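Local atomic coordinates of tRNA (guanine-N(1)-)-methyltransferase (Aquifex aeolicus, PDB entry 1OY5), a protein that probably methylates the N1 position of guanosine-37 in various tRNAs as a homodimer, with S-adenosyl-L-methionine as the methyl donor. Residues I26-V38 against I150-S162. Sequence-based numbering, arbitrary orientation.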
loop_
_atom_site.group_PDB
_atom_site.type_symbol
_atom_site.label_atom_id
_atom_site.label_comp_id
_atom_site.label_asym_id
_atom_site.label_seq_id
_atom_site.Cartn_x
_atom_site.Cartn_y
_atom_site.Cartn_z
ATOM N N ILE A 26 12.621 -7.857 -2.746
ATOM C CA ILE A 26 13.431 -7.727 -1.567
ATOM C C ILE A 26 12.943 -8.619 -0.468
ATOM O O ILE A 26 13.711 -9.023 0.369
ATOM C CB ILE A 26 13.423 -6.254 -1.125
ATOM C CG1 ILE A 26 13.713 -5.358 -2.325
ATOM C CG2 ILE A 26 14.484 -5.976 -0.130
ATOM C CD1 ILE A 26 14.841 -5.837 -3.205
ATOM N N VAL A 27 11.663 -8.927 -0.448
ATOM C CA VAL A 27 11.143 -9.762 0.620
ATOM C C VAL A 27 11.689 -11.161 0.423
ATOM O O VAL A 27 12.078 -11.818 1.377
ATOM C CB VAL A 27 9.611 -9.756 0.710
ATOM C CG1 VAL A 27 9.113 -10.881 1.634
ATOM C CG2 VAL A 27 9.163 -8.444 1.244
ATOM N N LYS A 28 11.754 -11.600 -0.822
ATOM C CA LYS A 28 12.263 -12.930 -1.113
ATOM C C LYS A 28 13.755 -13.021 -0.808
ATOM O O LYS A 28 14.226 -14.001 -0.290
ATOM C CB LYS A 28 11.982 -13.281 -2.554
ATOM C CG LYS A 28 12.514 -14.592 -3.008
ATOM C CD LYS A 28 12.695 -14.532 -4.572
ATOM C CE LYS A 28 13.443 -15.742 -5.136
ATOM N NZ LYS A 28 14.123 -15.407 -6.427
ATOM N N GLN A 29 14.480 -11.975 -1.127
ATOM C CA GLN A 29 15.891 -11.881 -0.847
ATOM C C GLN A 29 16.113 -11.956 0.668
ATOM O O GLN A 29 16.904 -12.773 1.156
ATOM C CB GLN A 29 16.371 -10.547 -1.383
ATOM C CG GLN A 29 17.806 -10.315 -1.329
ATOM C CD GLN A 29 18.176 -9.157 -2.202
ATOM O OE1 GLN A 29 17.658 -9.040 -3.327
ATOM N NE2 GLN A 29 19.079 -8.285 -1.707
ATOM N N ALA A 30 15.393 -11.132 1.423
ATOM C CA ALA A 30 15.496 -11.179 2.871
ATOM C C ALA A 30 15.223 -12.608 3.393
ATOM O O ALA A 30 15.921 -13.110 4.303
ATOM C CB ALA A 30 14.539 -10.199 3.496
ATOM N N ILE A 31 14.202 -13.247 2.827
ATOM C CA ILE A 31 13.838 -14.572 3.256
ATOM C C ILE A 31 14.959 -15.511 2.822
ATOM O O ILE A 31 15.436 -16.334 3.590
ATOM C CB ILE A 31 12.464 -15.003 2.700
ATOM C CG1 ILE A 31 11.340 -14.360 3.496
ATOM C CG2 ILE A 31 12.251 -16.499 2.783
ATOM C CD1 ILE A 31 9.987 -14.401 2.699
ATOM N N LYS A 32 15.397 -15.346 1.599
ATOM C CA LYS A 32 16.480 -16.141 1.097
ATOM C C LYS A 32 17.722 -16.081 2.003
ATOM O O LYS A 32 18.270 -17.102 2.354
ATOM C CB LYS A 32 16.843 -15.682 -0.299
ATOM C CG LYS A 32 16.658 -16.760 -1.349
ATOM C CD LYS A 32 17.894 -17.699 -1.411
ATOM C CE LYS A 32 17.598 -19.011 -2.166
ATOM N NZ LYS A 32 17.359 -20.161 -1.210
ATOM N N LYS A 33 18.104 -14.888 2.412
ATOM C CA LYS A 33 19.271 -14.695 3.230
ATOM C C LYS A 33 19.065 -15.012 4.705
ATOM O O LYS A 33 19.990 -14.962 5.484
ATOM C CB LYS A 33 19.770 -13.265 3.046
ATOM C CG LYS A 33 20.267 -12.971 1.634
ATOM C CD LYS A 33 20.533 -11.506 1.507
ATOM C CE LYS A 33 21.292 -11.119 0.230
ATOM N NZ LYS A 33 21.890 -9.747 0.356
ATOM N N GLY A 34 17.853 -15.359 5.107
ATOM C CA GLY A 34 17.618 -15.698 6.501
ATOM C C GLY A 34 17.457 -14.486 7.395
ATOM O O GLY A 34 17.525 -14.613 8.590
ATOM N N LYS A 35 17.192 -13.319 6.825
ATOM C CA LYS A 35 17.043 -12.100 7.612
ATOM C C LYS A 35 15.613 -11.927 7.995
ATOM O O LYS A 35 15.292 -11.213 8.921
ATOM C CB LYS A 35 17.524 -10.874 6.829
ATOM C CG LYS A 35 18.951 -11.019 6.312
ATOM C CD LYS A 35 19.841 -11.680 7.345
ATOM C CE LYS A 35 21.327 -11.719 6.951
ATOM N NZ LYS A 35 22.165 -11.759 8.206
ATOM N N VAL A 36 14.710 -12.538 7.263
ATOM C CA VAL A 36 13.322 -12.454 7.670
ATOM C C VAL A 36 12.584 -13.697 7.324
ATOM O O VAL A 36 13.012 -14.482 6.479
ATOM C CB VAL A 36 12.600 -11.307 7.030
ATOM C CG1 VAL A 36 13.382 -10.029 7.230
ATOM C CG2 VAL A 36 12.446 -11.578 5.574
ATOM N N GLU A 37 11.483 -13.859 8.036
ATOM C CA GLU A 37 10.523 -14.913 7.801
ATOM C C GLU A 37 9.121 -14.297 7.899
ATOM O O GLU A 37 8.838 -13.444 8.722
ATOM C CB GLU A 37 10.681 -16.028 8.816
ATOM C CG GLU A 37 11.911 -16.894 8.616
ATOM C CD GLU A 37 12.076 -17.872 9.760
ATOM O OE1 GLU A 37 11.177 -17.939 10.634
ATOM O OE2 GLU A 37 13.138 -18.515 9.847
ATOM N N VAL A 38 8.250 -14.764 7.022
ATOM C CA VAL A 38 6.908 -14.262 6.863
ATOM C C VAL A 38 5.985 -15.430 6.954
ATOM O O VAL A 38 5.955 -16.256 6.074
ATOM C CB VAL A 38 6.724 -13.620 5.449
ATOM C CG1 VAL A 38 5.273 -13.266 5.198
ATOM C CG2 VAL A 38 7.563 -12.416 5.321
ATOM N N ILE A 150 5.877 -5.079 5.613
ATOM C CA ILE A 150 6.856 -6.147 5.447
ATOM C C ILE A 150 7.967 -5.720 4.488
ATOM O O ILE A 150 9.142 -5.982 4.719
ATOM C CB ILE A 150 6.162 -7.414 4.940
ATOM C CG1 ILE A 150 5.246 -7.992 6.030
ATOM C CG2 ILE A 150 7.178 -8.471 4.625
ATOM C CD1 ILE A 150 4.450 -9.202 5.625
ATOM N N ASP A 151 7.563 -5.044 3.407
ATOM C CA ASP A 151 8.479 -4.555 2.384
ATOM C C ASP A 151 9.416 -3.498 2.941
ATOM O O ASP A 151 10.613 -3.593 2.790
ATOM C CB ASP A 151 7.681 -3.979 1.212
ATOM C CG ASP A 151 8.536 -3.689 0.001
ATOM O OD1 ASP A 151 9.121 -2.595 -0.076
ATOM O OD2 ASP A 151 8.639 -4.460 -0.972
ATOM N N ALA A 152 8.854 -2.481 3.580
ATOM C CA ALA A 152 9.632 -1.357 4.089
ATOM C C ALA A 152 10.677 -1.788 5.107
ATOM O O ALA A 152 11.835 -1.364 5.052
ATOM C CB ALA A 152 8.703 -0.287 4.698
ATOM N N VAL A 153 10.235 -2.601 6.046
ATOM C CA VAL A 153 11.066 -3.121 7.106
ATOM C C VAL A 153 12.201 -4.006 6.574
ATOM O O VAL A 153 13.370 -3.837 6.950
ATOM C CB VAL A 153 10.218 -3.897 8.108
ATOM C CG1 VAL A 153 11.092 -4.679 9.023
ATOM C CG2 VAL A 153 9.344 -2.929 8.913
ATOM N N SER A 154 11.857 -4.899 5.658
ATOM C CA SER A 154 12.805 -5.846 5.096
ATOM C C SER A 154 13.915 -5.162 4.381
ATOM O O SER A 154 15.054 -5.607 4.470
ATOM C CB SER A 154 12.122 -6.791 4.114
ATOM O OG SER A 154 11.310 -7.748 4.779
ATOM N N ARG A 155 13.612 -4.082 3.667
ATOM C CA ARG A 155 14.666 -3.395 2.903
ATOM C C ARG A 155 15.665 -2.593 3.756
ATOM O O ARG A 155 16.789 -2.363 3.314
ATOM C CB ARG A 155 14.106 -2.543 1.757
ATOM C CG ARG A 155 13.296 -1.345 2.191
ATOM C CD ARG A 155 12.969 -0.420 1.061
ATOM N NE ARG A 155 14.171 0.138 0.452
ATOM C CZ ARG A 155 14.887 1.125 0.972
ATOM N NH1 ARG A 155 14.537 1.675 2.126
ATOM N NH2 ARG A 155 15.952 1.581 0.334
ATOM N N VAL A 156 15.292 -2.208 4.980
ATOM C CA VAL A 156 16.234 -1.486 5.852
ATOM C C VAL A 156 16.916 -2.440 6.794
ATOM O O VAL A 156 17.598 -2.011 7.719
ATOM C CB VAL A 156 15.572 -0.380 6.699
ATOM C CG1 VAL A 156 14.950 0.674 5.815
ATOM C CG2 VAL A 156 14.581 -0.957 7.662
ATOM N N LEU A 157 16.713 -3.740 6.609
ATOM C CA LEU A 157 17.419 -4.704 7.465
ATOM C C LEU A 157 18.851 -4.869 6.982
ATOM O O LEU A 157 19.114 -4.904 5.797
ATOM C CB LEU A 157 16.744 -6.066 7.454
ATOM C CG LEU A 157 15.476 -6.196 8.259
ATOM C CD1 LEU A 157 14.892 -7.583 8.057
ATOM C CD2 LEU A 157 15.738 -5.903 9.728
ATOM N N PRO A 158 19.787 -4.957 7.897
ATOM C CA PRO A 158 21.181 -5.160 7.518
ATOM C C PRO A 158 21.371 -6.535 6.869
ATOM O O PRO A 158 20.841 -7.523 7.370
ATOM C CB PRO A 158 21.914 -5.047 8.861
ATOM C CG PRO A 158 20.942 -5.349 9.849
ATOM C CD PRO A 158 19.634 -4.813 9.352
ATOM N N GLY A 159 22.090 -6.585 5.754
ATOM C CA GLY A 159 22.328 -7.827 5.043
ATOM C C GLY A 159 21.419 -8.047 3.828
ATOM O O GLY A 159 21.629 -8.984 3.057
ATOM N N VAL A 160 20.429 -7.176 3.631
ATOM C CA VAL A 160 19.431 -7.371 2.578
ATOM C C VAL A 160 19.774 -6.567 1.325
ATOM O O VAL A 160 19.981 -7.132 0.244
ATOM C CB VAL A 160 18.012 -6.984 3.072
ATOM C CG1 VAL A 160 16.983 -7.225 1.981
ATOM C CG2 VAL A 160 17.646 -7.740 4.345
ATOM N N LEU A 161 19.791 -5.242 1.476
ATOM C CA LEU A 161 20.208 -4.314 0.412
ATOM C C LEU A 161 21.723 -4.111 0.523
ATOM O O LEU A 161 22.201 -3.587 1.535
ATOM C CB LEU A 161 19.552 -2.935 0.587
ATOM C CG LEU A 161 18.114 -2.727 0.140
ATOM C CD1 LEU A 161 17.641 -1.327 0.481
ATOM C CD2 LEU A 161 18.033 -2.963 -1.340
ATOM N N SER A 162 22.465 -4.537 -0.505
ATOM C CA SER A 162 23.926 -4.290 -0.644
ATOM C C SER A 162 24.494 -2.853 -0.540
ATOM O O SER A 162 25.209 -2.414 -1.450
ATOM C CB SER A 162 24.384 -4.773 -2.021
ATOM O OG SER A 162 23.838 -6.036 -2.369
#
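V160 packs its two methyls on helix 26-33 and the turn that follows. CG1 meets I26 CG2 at 3.5 Å. CG2 lies 4.1 Å from A30 CB and also touches the start of the K35 side chain, which runs past it in the opposite direction. CG1 stands anti to the V160 backbone N (chi1 -179°), which turns it to I26 and leaves CG2 for K35. At the solvent-facing rim, K33 stretches out and its NZ donates to G159 O (2.8 Å) and, from above the carbonyl plane, to V160 O (3.2 Å). Q29 NE2 also donates to V160 O, though the modelled bond is doubtfully short. Deeper in, I150 CG2 touches both V27 CG2 (3.9 Å) and V38 CG2 (4.0 Å), which reach it roughly at right angles. S154 OG faces the V36 methyls and bonds back to I150 O (2.8 Å), on the opposite face of that carbonyl from S154 N. With an alanine in place of S154, I150 O is likely to keep only the backbone N bond, and a small gap would probably open beside V36. A Schellman motif at G34 ends helix 26-33 and leads into edge strand 36-42. The contact packs these elements of the SPOUT-type domain against the C-terminal end of helix 143-155 and its following loop. Its interior is mostly apolar; I150 O satisfies the buried S154 hydroxyl, and hydrogen bonds from Y21 OH and the backbone N of S140 of the second subunit satisfy the D151 carboxylate, while K33 ties the loop carbonyls.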